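Phenazine biosynthesis protein, PhzF family (Bacillus anthracis, PDB 3EDN) is of unknown precise function but, as a PhzF-family protein with a diaminopimelate epimerase-like fold, probably acts as an isomerase on a small metabolite. Local coordinates at residues 152-157 and 237-242; 126-131 and 241-246; 34-39 and 48-53; 7-12 and 81-86. All coordinates share one frame; numbering follows the deposited sequence.

Interaction 1: residues 152-157 and 237-242; sequences SLPIVY and GAYYAT
Y239 reaches from helix 230-244 to the chain leading into strand 156-159 and hydrogen-bonds P154 there, a helix-on-strand contact within the diaminopimelate epimerase-like fold. Its hydroxyl OH donates to P154 O over 2.7 Å, arriving in the carbonyl plane on a lone pair, with a C=O...donor angle of 135°. Y239 OH also lies 3.2 Å from P154 CD and 3.4 Å from L153 CB, so that aliphatic atoms crowd round the polar tip. P154 N has no hydrogen to offer, and the bond to the carbonyl is the one polar link across the contact. Farther back along the ring, V156 CG2 touches Y239 CE1 at 3.6 Å; methyl and P154 carbonyl oxygen both meet the ring at its edge, near its plane. The methyl can do so because CG1, anti to the carbonyl carbon (chi1 -61°), leaves CG2 wedged between backbone N and carbonyl carbon. In Y239 the ring stands opposite the backbone N (chi1 -178°), which extends it from the helix to the loop leading into strand 156-159.

A second shell positions these groups. P168 of strand 163-168 touches both L153 and Y239, Y243 places its ring against that of Y239, and the backbone of V156 pairs with I166. F128, from strand 127-130, packs on V156 as well as on A238 and T242 of the helix. Just after Y239 the helix has a pi-type turn at 240-242. T242 N also bonds Y239 O at 3.0 Å, and T242 OG1 donates to A238 O at 2.6 Å.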
# COMPACT_ATOMS: atom_id res chain seq x y z
N SER A 152 -47.08 14.02 -11.57
CA SER A 152 -47.02 13.61 -12.98
C SER A 152 -45.85 12.69 -13.31
O SER A 152 -45.82 12.08 -14.38
CB SER A 152 -46.98 14.83 -13.89
OG SER A 152 -45.71 15.46 -13.83
N LEU A 153 -44.89 12.58 -12.40
CA LEU A 153 -43.70 11.77 -12.62
C LEU A 153 -43.53 10.79 -11.47
O LEU A 153 -43.82 11.14 -10.31
CB LEU A 153 -42.46 12.69 -12.75
CG LEU A 153 -42.36 13.52 -14.05
CD1 LEU A 153 -41.12 14.40 -14.02
CD2 LEU A 153 -42.33 12.60 -15.25
N PRO A 154 -43.07 9.57 -11.77
CA PRO A 154 -42.98 8.51 -10.77
C PRO A 154 -41.81 8.63 -9.81
O PRO A 154 -40.72 9.09 -10.18
CB PRO A 154 -42.85 7.22 -11.60
CG PRO A 154 -42.25 7.66 -12.89
CD PRO A 154 -42.67 9.10 -13.11
N ILE A 155 -42.05 8.23 -8.57
CA ILE A 155 -40.99 8.08 -7.58
C ILE A 155 -40.42 6.69 -7.78
O ILE A 155 -41.17 5.69 -7.80
CB ILE A 155 -41.52 8.25 -6.15
CG1 ILE A 155 -42.23 9.60 -5.99
CG2 ILE A 155 -40.38 8.09 -5.14
CD1 ILE A 155 -43.07 9.70 -4.69
N VAL A 156 -39.10 6.60 -7.97
CA VAL A 156 -38.46 5.32 -8.22
C VAL A 156 -37.12 5.24 -7.52
O VAL A 156 -36.48 6.25 -7.27
CB VAL A 156 -38.22 5.06 -9.73
CG1 VAL A 156 -39.54 5.04 -10.49
CG2 VAL A 156 -37.24 6.08 -10.33
N TYR A 157 -36.72 4.02 -7.18
CA TYR A 157 -35.34 3.72 -6.83
C TYR A 157 -34.61 3.57 -8.15
O TYR A 157 -35.13 2.94 -9.07
CB TYR A 157 -35.25 2.37 -6.11
CG TYR A 157 -35.89 2.29 -4.75
CD1 TYR A 157 -35.22 2.73 -3.61
CD2 TYR A 157 -37.17 1.75 -4.58
CE1 TYR A 157 -35.79 2.66 -2.34
CE2 TYR A 157 -37.76 1.68 -3.32
CZ TYR A 157 -37.06 2.13 -2.21
OH TYR A 157 -37.63 2.05 -0.96
N GLY A 237 -30.19 11.03 -15.57
CA GLY A 237 -30.17 10.99 -17.04
C GLY A 237 -30.98 9.82 -17.57
O GLY A 237 -31.76 9.96 -18.52
N ALA A 238 -30.77 8.65 -16.98
CA ALA A 238 -31.54 7.47 -17.38
C ALA A 238 -33.02 7.69 -17.13
O ALA A 238 -33.85 7.27 -17.93
CB ALA A 238 -31.07 6.26 -16.63
N TYR A 239 -33.34 8.31 -16.00
CA TYR A 239 -34.71 8.61 -15.64
C TYR A 239 -35.32 9.54 -16.69
O TYR A 239 -36.43 9.32 -17.17
CB TYR A 239 -34.73 9.24 -14.25
CG TYR A 239 -36.11 9.56 -13.73
CD1 TYR A 239 -36.77 8.68 -12.87
CD2 TYR A 239 -36.75 10.74 -14.08
CE1 TYR A 239 -38.03 8.98 -12.38
CE2 TYR A 239 -38.01 11.04 -13.60
CZ TYR A 239 -38.65 10.16 -12.77
OH TYR A 239 -39.88 10.50 -12.29
N TYR A 240 -34.59 10.59 -17.06
CA TYR A 240 -35.06 11.57 -18.04
C TYR A 240 -35.38 10.89 -19.35
O TYR A 240 -36.44 11.13 -19.95
CB TYR A 240 -33.97 12.61 -18.24
CG TYR A 240 -34.33 13.84 -19.05
CD1 TYR A 240 -35.04 14.88 -18.47
CD2 TYR A 240 -33.92 13.97 -20.37
CE1 TYR A 240 -35.35 16.02 -19.19
CE2 TYR A 240 -34.22 15.10 -21.10
CZ TYR A 240 -34.94 16.12 -20.50
OH TYR A 240 -35.24 17.25 -21.22
N ALA A 241 -34.47 10.03 -19.80
CA ALA A 241 -34.63 9.32 -21.07
C ALA A 241 -35.76 8.28 -21.01
O ALA A 241 -36.26 7.88 -22.05
CB ALA A 241 -33.31 8.64 -21.46
N THR A 242 -36.14 7.86 -19.81
CA THR A 242 -37.13 6.79 -19.63
C THR A 242 -38.54 7.34 -19.35
O THR A 242 -39.54 6.74 -19.79
CB THR A 242 -36.70 5.80 -18.51
OG1 THR A 242 -35.38 5.30 -18.79
CG2 THR A 242 -37.66 4.60 -18.42

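Interaction 2: residues 126-131 and 241-246; sequences PQFKDF and ATYVEK
F128 and Y243 form a T-shaped aromatic pair, with the edge of Y243 directed at the face of F128. Their centroids are 5.8 Å apart and the planes stand at 77°, close to perpendicular. The approach brings Y243 OH within 4.3 Å of F128 CG, meeting that ring obliquely. A chi1 of -67° carries the F128 ring off strand 127-130 toward the helix.

Looser van der Waals contact adds to the pair. T242 OG1 comes within 4.1 Å of F128 CE2, again obliquely, the threonine passing alongside the phenylalanine and running the other way; this hydroxyl spends its hydrogen bond on A238 O, one turn back. The other branch of the threonine helps its neighbour: T242 CG2 sits 4.1 Å above the centre of the Y243 ring, covering one face. P154 also touches Y243.

No direct hydrogen bond crosses between the segments, but one water does so indirectly. It donates to D130 OD1 at 2.8 Å and is hydrogen-bonded to Y243 OH at 3.0 Å, linking the polar end of the tyrosine to the strand.

F128 packs on V235 too, farther back on helix 230-244. In the diaminopimelate epimerase-like fold each lobe wraps a mostly antiparallel, curled sheet round a central helix, and helix 230-244, with strands 127-130 and 156-159 against it, is consistent with being that helix.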
# COMPACT_ATOMS: atom_id res chain seq x y z
N PRO A 126 -28.35 1.22 -16.16
CA PRO A 126 -29.34 1.58 -15.14
C PRO A 126 -30.34 0.49 -14.75
O PRO A 126 -30.78 -0.31 -15.59
CB PRO A 126 -30.07 2.78 -15.76
CG PRO A 126 -29.84 2.64 -17.23
CD PRO A 126 -28.54 1.96 -17.42
N GLN A 127 -30.70 0.50 -13.46
CA GLN A 127 -31.76 -0.33 -12.91
C GLN A 127 -32.74 0.58 -12.18
O GLN A 127 -32.33 1.49 -11.46
CB GLN A 127 -31.19 -1.31 -11.89
CG GLN A 127 -30.13 -2.24 -12.43
CD GLN A 127 -29.55 -3.07 -11.32
OE1 GLN A 127 -30.21 -3.98 -10.82
NE2 GLN A 127 -28.34 -2.72 -10.87
N PHE A 128 -34.03 0.30 -12.35
CA PHE A 128 -35.08 1.00 -11.61
C PHE A 128 -36.01 0.01 -10.89
O PHE A 128 -36.24 -1.09 -11.39
CB PHE A 128 -35.94 1.83 -12.56
CG PHE A 128 -35.22 2.99 -13.19
CD1 PHE A 128 -34.95 4.14 -12.46
CD2 PHE A 128 -34.83 2.94 -14.51
CE1 PHE A 128 -34.28 5.22 -13.04
CE2 PHE A 128 -34.17 4.00 -15.12
CZ PHE A 128 -33.88 5.15 -14.38
N LYS A 129 -36.55 0.44 -9.75
CA LYS A 129 -37.63 -0.27 -9.06
C LYS A 129 -38.67 0.76 -8.63
O LYS A 129 -38.30 1.85 -8.20
CB LYS A 129 -37.09 -0.96 -7.81
CG LYS A 129 -35.93 -1.90 -8.06
CD LYS A 129 -35.43 -2.54 -6.76
CE LYS A 129 -34.42 -3.65 -7.02
NZ LYS A 129 -35.06 -4.90 -7.57
N ASP A 130 -39.96 0.44 -8.73
CA ASP A 130 -40.98 1.40 -8.29
C ASP A 130 -40.95 1.57 -6.77
O ASP A 130 -40.62 0.64 -6.04
CB ASP A 130 -42.39 0.99 -8.76
CG ASP A 130 -42.71 1.51 -10.16
OD1 ASP A 130 -41.79 1.93 -10.90
OD2 ASP A 130 -43.91 1.50 -10.54
N PHE A 131 -41.24 2.78 -6.31
CA PHE A 131 -41.35 3.04 -4.89
C PHE A 131 -42.79 2.77 -4.49
O PHE A 131 -43.70 3.41 -5.02
CB PHE A 131 -40.97 4.48 -4.57
CG PHE A 131 -41.32 4.90 -3.18
CD1 PHE A 131 -40.57 4.46 -2.10
CD2 PHE A 131 -42.40 5.74 -2.94
CE1 PHE A 131 -40.88 4.84 -0.81
CE2 PHE A 131 -42.72 6.13 -1.65
CZ PHE A 131 -41.96 5.68 -0.58
N ALA A 241 -34.47 10.03 -19.80
CA ALA A 241 -34.63 9.32 -21.07
C ALA A 241 -35.76 8.28 -21.01
O ALA A 241 -36.26 7.88 -22.05
CB ALA A 241 -33.31 8.64 -21.46
N THR A 242 -36.14 7.86 -19.81
CA THR A 242 -37.13 6.79 -19.63
C THR A 242 -38.54 7.34 -19.35
O THR A 242 -39.54 6.74 -19.79
CB THR A 242 -36.70 5.80 -18.51
OG1 THR A 242 -35.38 5.30 -18.79
CG2 THR A 242 -37.66 4.60 -18.42
N TYR A 243 -38.63 8.47 -18.65
CA TYR A 243 -39.91 9.02 -18.21
C TYR A 243 -40.26 10.41 -18.74
O TYR A 243 -41.43 10.80 -18.74
CB TYR A 243 -39.97 9.09 -16.67
CG TYR A 243 -39.80 7.76 -15.97
CD1 TYR A 243 -40.83 6.83 -15.94
CD2 TYR A 243 -38.61 7.44 -15.34
CE1 TYR A 243 -40.67 5.62 -15.29
CE2 TYR A 243 -38.44 6.23 -14.69
CZ TYR A 243 -39.47 5.32 -14.68
OH TYR A 243 -39.28 4.11 -14.04
N VAL A 244 -39.25 11.17 -19.17
CA VAL A 244 -39.48 12.58 -19.46
C VAL A 244 -39.40 12.88 -20.96
O VAL A 244 -40.36 13.38 -21.54
CB VAL A 244 -38.51 13.50 -18.67
CG1 VAL A 244 -38.87 14.97 -18.89
CG2 VAL A 244 -38.55 13.16 -17.19
N GLU A 245 -38.27 12.56 -21.57
CA GLU A 245 -38.07 12.80 -22.99
C GLU A 245 -37.58 11.51 -23.61
O GLU A 245 -36.38 11.26 -23.70
CB GLU A 245 -37.04 13.92 -23.22
CG GLU A 245 -37.51 15.32 -22.81
CD GLU A 245 -38.70 15.81 -23.63
OE1 GLU A 245 -38.88 15.34 -24.76
OE2 GLU A 245 -39.44 16.68 -23.13
N LYS A 246 -38.53 10.68 -24.05
CA LYS A 246 -38.20 9.32 -24.50
C LYS A 246 -37.87 9.22 -25.98
O LYS A 246 -37.32 8.21 -26.42
CB LYS A 246 -39.37 8.38 -24.25
CG LYS A 246 -39.79 8.25 -22.82
CD LYS A 246 -40.88 7.22 -22.76
CE LYS A 246 -41.99 7.63 -21.85
NZ LYS A 246 -43.06 6.61 -21.96
O HOH W 1 -42.12 3.33 -13.26

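Interaction 3: residues 34-39 and 48-53; sequences EEMQRI and TSFVLS. With SO4 (sulfate ion), chain E.
R38 NH2, on the opposite flank of the helix from the M36-F50 contact, is gripped twice: by sulfate O1 at 3.2 Å, in a nearly straight bond, and by a salt bridge to I299 OXT. The neighbouring R38 NE donates to sulfate O3 over 2.9 Å, so the anion lies at the guanidinium edge, near its plane; K42 NZ also binds it.

Toward the strand the contact is apolar. Selenomethionine M36 lies over one face of F50: its CB is 3.8 Å from the ring centroid and only 11° off the normal, a CH-pi contact. The extended chi2 (-179°) carries SE onward from CB across the ring, where it hovers obliquely 4.4 Å from the centroid in a Met-aromatic contact. Beyond it M36 CE meets L52 CD2 tip to tip at 3.9 Å. I39 comes in from another direction, its CG2 at the ring edge, 4.0 Å from F50 CZ. F64 of strand 59-64 meets F50 with its ring roughly perpendicular.

Helix 34-39 thus packs on strand 48-52 with axes 9.3 Å apart and N-to-C directions at 146°, within the run in which helix 33-43 joins parallel strands 20-25 and 48-52. A succinic acid lies close to M36; like the sulfate, it probably comes from the crystallisation liquor. No hydrogen bond crosses between the two segments, which implies that dispersion and shape hold them together, while the R38 guanidinium and its anion lie on the outer flank.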
# COMPACT_ATOMS: atom_id res chain seq x y z
N GLU A 34 -0.91 2.58 4.17
CA GLU A 34 -1.20 3.14 5.48
C GLU A 34 -0.99 4.64 5.48
O GLU A 34 -1.78 5.39 6.08
CB GLU A 34 -0.33 2.47 6.55
CG GLU A 34 -0.75 1.03 6.79
CD GLU A 34 -0.05 0.42 7.99
OE1 GLU A 34 0.15 1.14 8.99
OE2 GLU A 34 0.26 -0.79 7.94
N GLU A 35 0.06 5.08 4.81
CA GLU A 35 0.30 6.50 4.63
C GLU A 35 -0.83 7.15 3.84
O GLU A 35 -1.26 8.25 4.17
CB GLU A 35 1.64 6.73 3.95
CG GLU A 35 2.80 6.42 4.87
CD GLU A 35 4.15 6.52 4.18
OE1 GLU A 35 4.27 6.12 3.00
OE2 GLU A 35 5.10 6.99 4.85
N MSE A 36 -1.29 6.50 2.78
CA MSE A 36 -2.38 7.07 2.00
C MSE A 36 -3.63 7.28 2.86
O MSE A 36 -4.28 8.33 2.81
CB MSE A 36 -2.71 6.19 0.81
CG MSE A 36 -1.58 6.10 -0.17
SE MSE A 36 -2.05 5.00 -1.71
CE MSE A 36 -0.31 4.26 -2.12
N GLN A 37 -3.96 6.28 3.67
CA GLN A 37 -5.13 6.37 4.54
C GLN A 37 -4.97 7.52 5.55
O GLN A 37 -5.91 8.31 5.80
CB GLN A 37 -5.36 5.04 5.24
CG GLN A 37 -6.55 5.07 6.17
CD GLN A 37 -7.85 5.22 5.41
OE1 GLN A 37 -8.38 4.25 4.85
NE2 GLN A 37 -8.38 6.45 5.38
N ARG A 38 -3.77 7.66 6.11
CA ARG A 38 -3.49 8.73 7.06
C ARG A 38 -3.55 10.10 6.40
O ARG A 38 -4.04 11.07 7.00
CB ARG A 38 -2.14 8.52 7.75
CG ARG A 38 -2.18 7.33 8.70
CD ARG A 38 -0.79 6.98 9.22
NE ARG A 38 -0.12 8.10 9.88
CZ ARG A 38 1.08 8.55 9.55
NH1 ARG A 38 1.77 7.95 8.57
NH2 ARG A 38 1.61 9.59 10.20
N ILE A 39 -3.02 10.20 5.19
CA ILE A 39 -3.10 11.46 4.46
C ILE A 39 -4.56 11.83 4.22
O ILE A 39 -4.96 12.97 4.44
CB ILE A 39 -2.35 11.38 3.13
CG1 ILE A 39 -0.83 11.38 3.35
CG2 ILE A 39 -2.73 12.55 2.22
CD1 ILE A 39 -0.02 10.81 2.18
N THR A 48 -9.89 11.60 -1.02
CA THR A 48 -8.57 11.96 -1.56
C THR A 48 -8.09 10.80 -2.43
O THR A 48 -8.15 9.64 -2.00
CB THR A 48 -7.55 12.24 -0.43
OG1 THR A 48 -7.99 13.37 0.31
CG2 THR A 48 -6.17 12.55 -0.99
N SER A 49 -7.68 11.12 -3.66
CA SER A 49 -7.14 10.15 -4.63
C SER A 49 -5.62 10.21 -4.74
O SER A 49 -4.98 11.25 -4.54
CB SER A 49 -7.70 10.35 -6.05
OG SER A 49 -9.11 10.43 -6.10
N PHE A 50 -5.06 9.07 -5.12
CA PHE A 50 -3.62 8.87 -5.19
C PHE A 50 -3.26 8.29 -6.54
O PHE A 50 -3.78 7.24 -6.92
CB PHE A 50 -3.23 7.92 -4.07
CG PHE A 50 -3.50 8.48 -2.71
CD1 PHE A 50 -2.51 9.18 -2.03
CD2 PHE A 50 -4.75 8.35 -2.12
CE1 PHE A 50 -2.75 9.73 -0.79
CE2 PHE A 50 -5.01 8.91 -0.88
CZ PHE A 50 -4.01 9.60 -0.21
N VAL A 51 -2.41 8.99 -7.29
CA VAL A 51 -2.05 8.59 -8.64
C VAL A 51 -0.79 7.72 -8.61
O VAL A 51 0.21 8.13 -8.03
CB VAL A 51 -1.81 9.81 -9.54
CG1 VAL A 51 -1.42 9.42 -10.96
CG2 VAL A 51 -3.07 10.70 -9.55
N LEU A 52 -0.88 6.54 -9.22
CA LEU A 52 0.12 5.47 -9.05
C LEU A 52 0.52 4.86 -10.39
O LEU A 52 -0.15 5.05 -11.40
CB LEU A 52 -0.47 4.37 -8.16
CG LEU A 52 -0.82 4.87 -6.76
CD1 LEU A 52 -1.88 4.04 -6.06
CD2 LEU A 52 0.44 4.89 -5.93
N SER A 53 1.63 4.13 -10.38
CA SER A 53 2.07 3.42 -11.58
C SER A 53 1.24 2.15 -11.77
O SER A 53 0.73 1.59 -10.80
CB SER A 53 3.56 3.05 -11.48
OG SER A 53 4.39 4.20 -11.53
S SO4 E . -1.56 9.98 12.88
O1 SO4 E . -0.50 10.77 12.26
O2 SO4 E . -2.87 10.51 12.50
O3 SO4 E . -1.44 8.59 12.44
O4 SO4 E . -1.41 10.09 14.33

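Interaction 4: residues 7-12 and 81-86; sequences FHYDAF and IYALRE
Y9 lays one face of its ring on the methyl of A83: A83 CB stands 3.4 Å above the ring plane, over its centre, and 14° off the normal, which makes a compact CH-pi contact. The nearest ring atom is Y9 CZ, 3.5 Å from A83 CB. With only a methyl between ring and helix, the CA atoms of Y9 and A83 are 7.4 Å apart.

Y82 takes the neighbouring place. Its side chain crosses that of Y9 at about a right angle, and Y9 CE2 lies at the edge of the Y82 ring, in its plane, 3.9 Å from Y82 CD2. Relative to the Y9 ring, Y82 CD2 approaches obliquely. A chi1 of 179° swings the Y82 ring out to the flank of Y9, while the phenol end of Y9 runs past A83 to hydrogen-bond R87 NE.

On the strand's other side H8 NE2 donates to D10 OD1 at 2.8 Å, arriving from above the carboxylate plane. H8 ND1 also bonds K293 NZ and D10 OD2 bonds G19 N, which tie both side chains to their surroundings.

Strand 3-11 lies between strands 20-25 and 282-298, antiparallel to each. I24 of the former touches both Y9 and A83, and T288 and A289 of the latter touch Y82, so helix 74-86 rests against all three strands.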
# COMPACT_ATOMS: atom_id res chain seq x y z
N PHE A 7 -3.36 18.50 -3.39
CA PHE A 7 -4.17 19.47 -4.10
C PHE A 7 -5.64 19.28 -3.78
O PHE A 7 -6.11 18.16 -3.50
CB PHE A 7 -3.92 19.38 -5.61
CG PHE A 7 -2.58 19.89 -6.01
CD1 PHE A 7 -2.43 21.18 -6.47
CD2 PHE A 7 -1.46 19.07 -5.91
CE1 PHE A 7 -1.18 21.66 -6.83
CE2 PHE A 7 -0.22 19.55 -6.26
CZ PHE A 7 -0.09 20.84 -6.73
N HIS A 8 -6.36 20.39 -3.78
CA HIS A 8 -7.80 20.40 -3.69
C HIS A 8 -8.32 20.91 -5.04
O HIS A 8 -8.02 22.05 -5.41
CB HIS A 8 -8.20 21.34 -2.56
CG HIS A 8 -9.66 21.63 -2.47
ND1 HIS A 8 -10.16 22.51 -1.53
CD2 HIS A 8 -10.73 21.17 -3.17
CE1 HIS A 8 -11.48 22.59 -1.67
NE2 HIS A 8 -11.84 21.79 -2.65
N TYR A 9 -9.02 20.04 -5.78
CA TYR A 9 -9.77 20.45 -6.98
C TYR A 9 -11.22 20.22 -6.67
O TYR A 9 -11.55 19.27 -5.95
CB TYR A 9 -9.37 19.60 -8.21
CG TYR A 9 -8.16 20.14 -8.92
CD1 TYR A 9 -6.92 20.14 -8.30
CD2 TYR A 9 -8.25 20.66 -10.21
CE1 TYR A 9 -5.80 20.65 -8.94
CE2 TYR A 9 -7.14 21.17 -10.86
CZ TYR A 9 -5.91 21.15 -10.21
OH TYR A 9 -4.79 21.67 -10.84
N ASP A 10 -12.09 21.08 -7.19
CA ASP A 10 -13.54 20.83 -7.07
C ASP A 10 -14.01 20.20 -8.36
O ASP A 10 -13.77 20.75 -9.44
CB ASP A 10 -14.33 22.12 -6.81
CG ASP A 10 -14.49 22.42 -5.33
OD1 ASP A 10 -13.98 21.65 -4.48
OD2 ASP A 10 -15.14 23.45 -5.05
N ALA A 11 -14.65 19.04 -8.26
CA ALA A 11 -15.20 18.35 -9.44
C ALA A 11 -16.60 18.86 -9.80
O ALA A 11 -17.37 19.31 -8.93
CB ALA A 11 -15.26 16.85 -9.19
N PHE A 12 -16.93 18.75 -11.09
CA PHE A 12 -18.25 19.11 -11.64
C PHE A 12 -18.58 20.60 -11.50
O PHE A 12 -19.74 20.99 -11.29
CB PHE A 12 -19.37 18.26 -11.02
CG PHE A 12 -19.17 16.78 -11.17
CD1 PHE A 12 -19.03 16.20 -12.43
CD2 PHE A 12 -19.19 15.94 -10.06
CE1 PHE A 12 -18.86 14.81 -12.57
CE2 PHE A 12 -19.01 14.58 -10.20
CZ PHE A 12 -18.87 14.02 -11.45
N ILE A 81 -8.12 13.36 -13.00
CA ILE A 81 -7.70 13.37 -14.39
C ILE A 81 -7.71 14.80 -14.93
O ILE A 81 -6.82 15.18 -15.69
CB ILE A 81 -8.54 12.44 -15.27
CG1 ILE A 81 -8.51 11.02 -14.71
CG2 ILE A 81 -8.03 12.47 -16.72
CD1 ILE A 81 -7.11 10.49 -14.45
N TYR A 82 -8.70 15.61 -14.57
CA TYR A 82 -8.68 17.01 -14.97
C TYR A 82 -7.36 17.68 -14.52
O TYR A 82 -6.70 18.40 -15.29
CB TYR A 82 -9.87 17.76 -14.36
CG TYR A 82 -9.86 19.22 -14.74
CD1 TYR A 82 -10.54 19.67 -15.87
CD2 TYR A 82 -9.14 20.14 -13.99
CE1 TYR A 82 -10.51 21.01 -16.23
CE2 TYR A 82 -9.12 21.49 -14.33
CZ TYR A 82 -9.80 21.91 -15.46
OH TYR A 82 -9.74 23.25 -15.78
N ALA A 83 -6.99 17.50 -13.26
CA ALA A 83 -5.77 18.12 -12.75
C ALA A 83 -4.53 17.62 -13.49
O ALA A 83 -3.68 18.41 -13.90
CB ALA A 83 -5.65 17.86 -11.26
N LEU A 84 -4.43 16.31 -13.69
CA LEU A 84 -3.28 15.78 -14.43
C LEU A 84 -3.21 16.37 -15.83
O LEU A 84 -2.14 16.78 -16.29
CB LEU A 84 -3.33 14.25 -14.52
CG LEU A 84 -3.16 13.46 -13.23
CD1 LEU A 84 -3.55 12.01 -13.41
CD2 LEU A 84 -1.70 13.53 -12.76
N ARG A 85 -4.34 16.40 -16.51
CA ARG A 85 -4.35 16.91 -17.88
C ARG A 85 -3.99 18.39 -17.92
O ARG A 85 -3.11 18.80 -18.68
CB ARG A 85 -5.73 16.64 -18.51
CG ARG A 85 -5.97 17.36 -19.83
CD ARG A 85 -5.38 16.62 -21.02
NE ARG A 85 -5.87 17.24 -22.25
CZ ARG A 85 -6.08 16.60 -23.39
NH1 ARG A 85 -5.85 15.30 -23.50
NH2 ARG A 85 -6.55 17.27 -24.43
N GLU A 86 -4.65 19.20 -17.09
CA GLU A 86 -4.46 20.63 -17.15
C GLU A 86 -3.07 21.05 -16.69
O GLU A 86 -2.59 22.12 -17.06
CB GLU A 86 -5.55 21.33 -16.33
CG GLU A 86 -6.92 21.20 -16.97
CD GLU A 86 -6.96 21.83 -18.35
OE1 GLU A 86 -6.95 21.08 -19.36
OE2 GLU A 86 -6.96 23.07 -18.42

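Overall arrangement
Interactions 1 and 2 touch and share A241 and T242: the first, partly buried, joins helix 230-244 to the lead-in and start of strand 156-159, the second, at the surface, joins it to the neighbouring strand 127-130. Interactions 3 and 4 lie across the chain's centre, about 31 to 37 Å away between centres; they are buried and meet where V51 packs on L84, so strand 48-52 lies near helix 74-86 as well as helix 33-43. Chemistry follows place. The two buried contacts rely on CH-pi packing against one ring face, without hydrogen bonds between segments, whereas each of the others brings in a tyrosine hydroxyl, that of Y239 bonded directly to a carbonyl, that of Y243 through water.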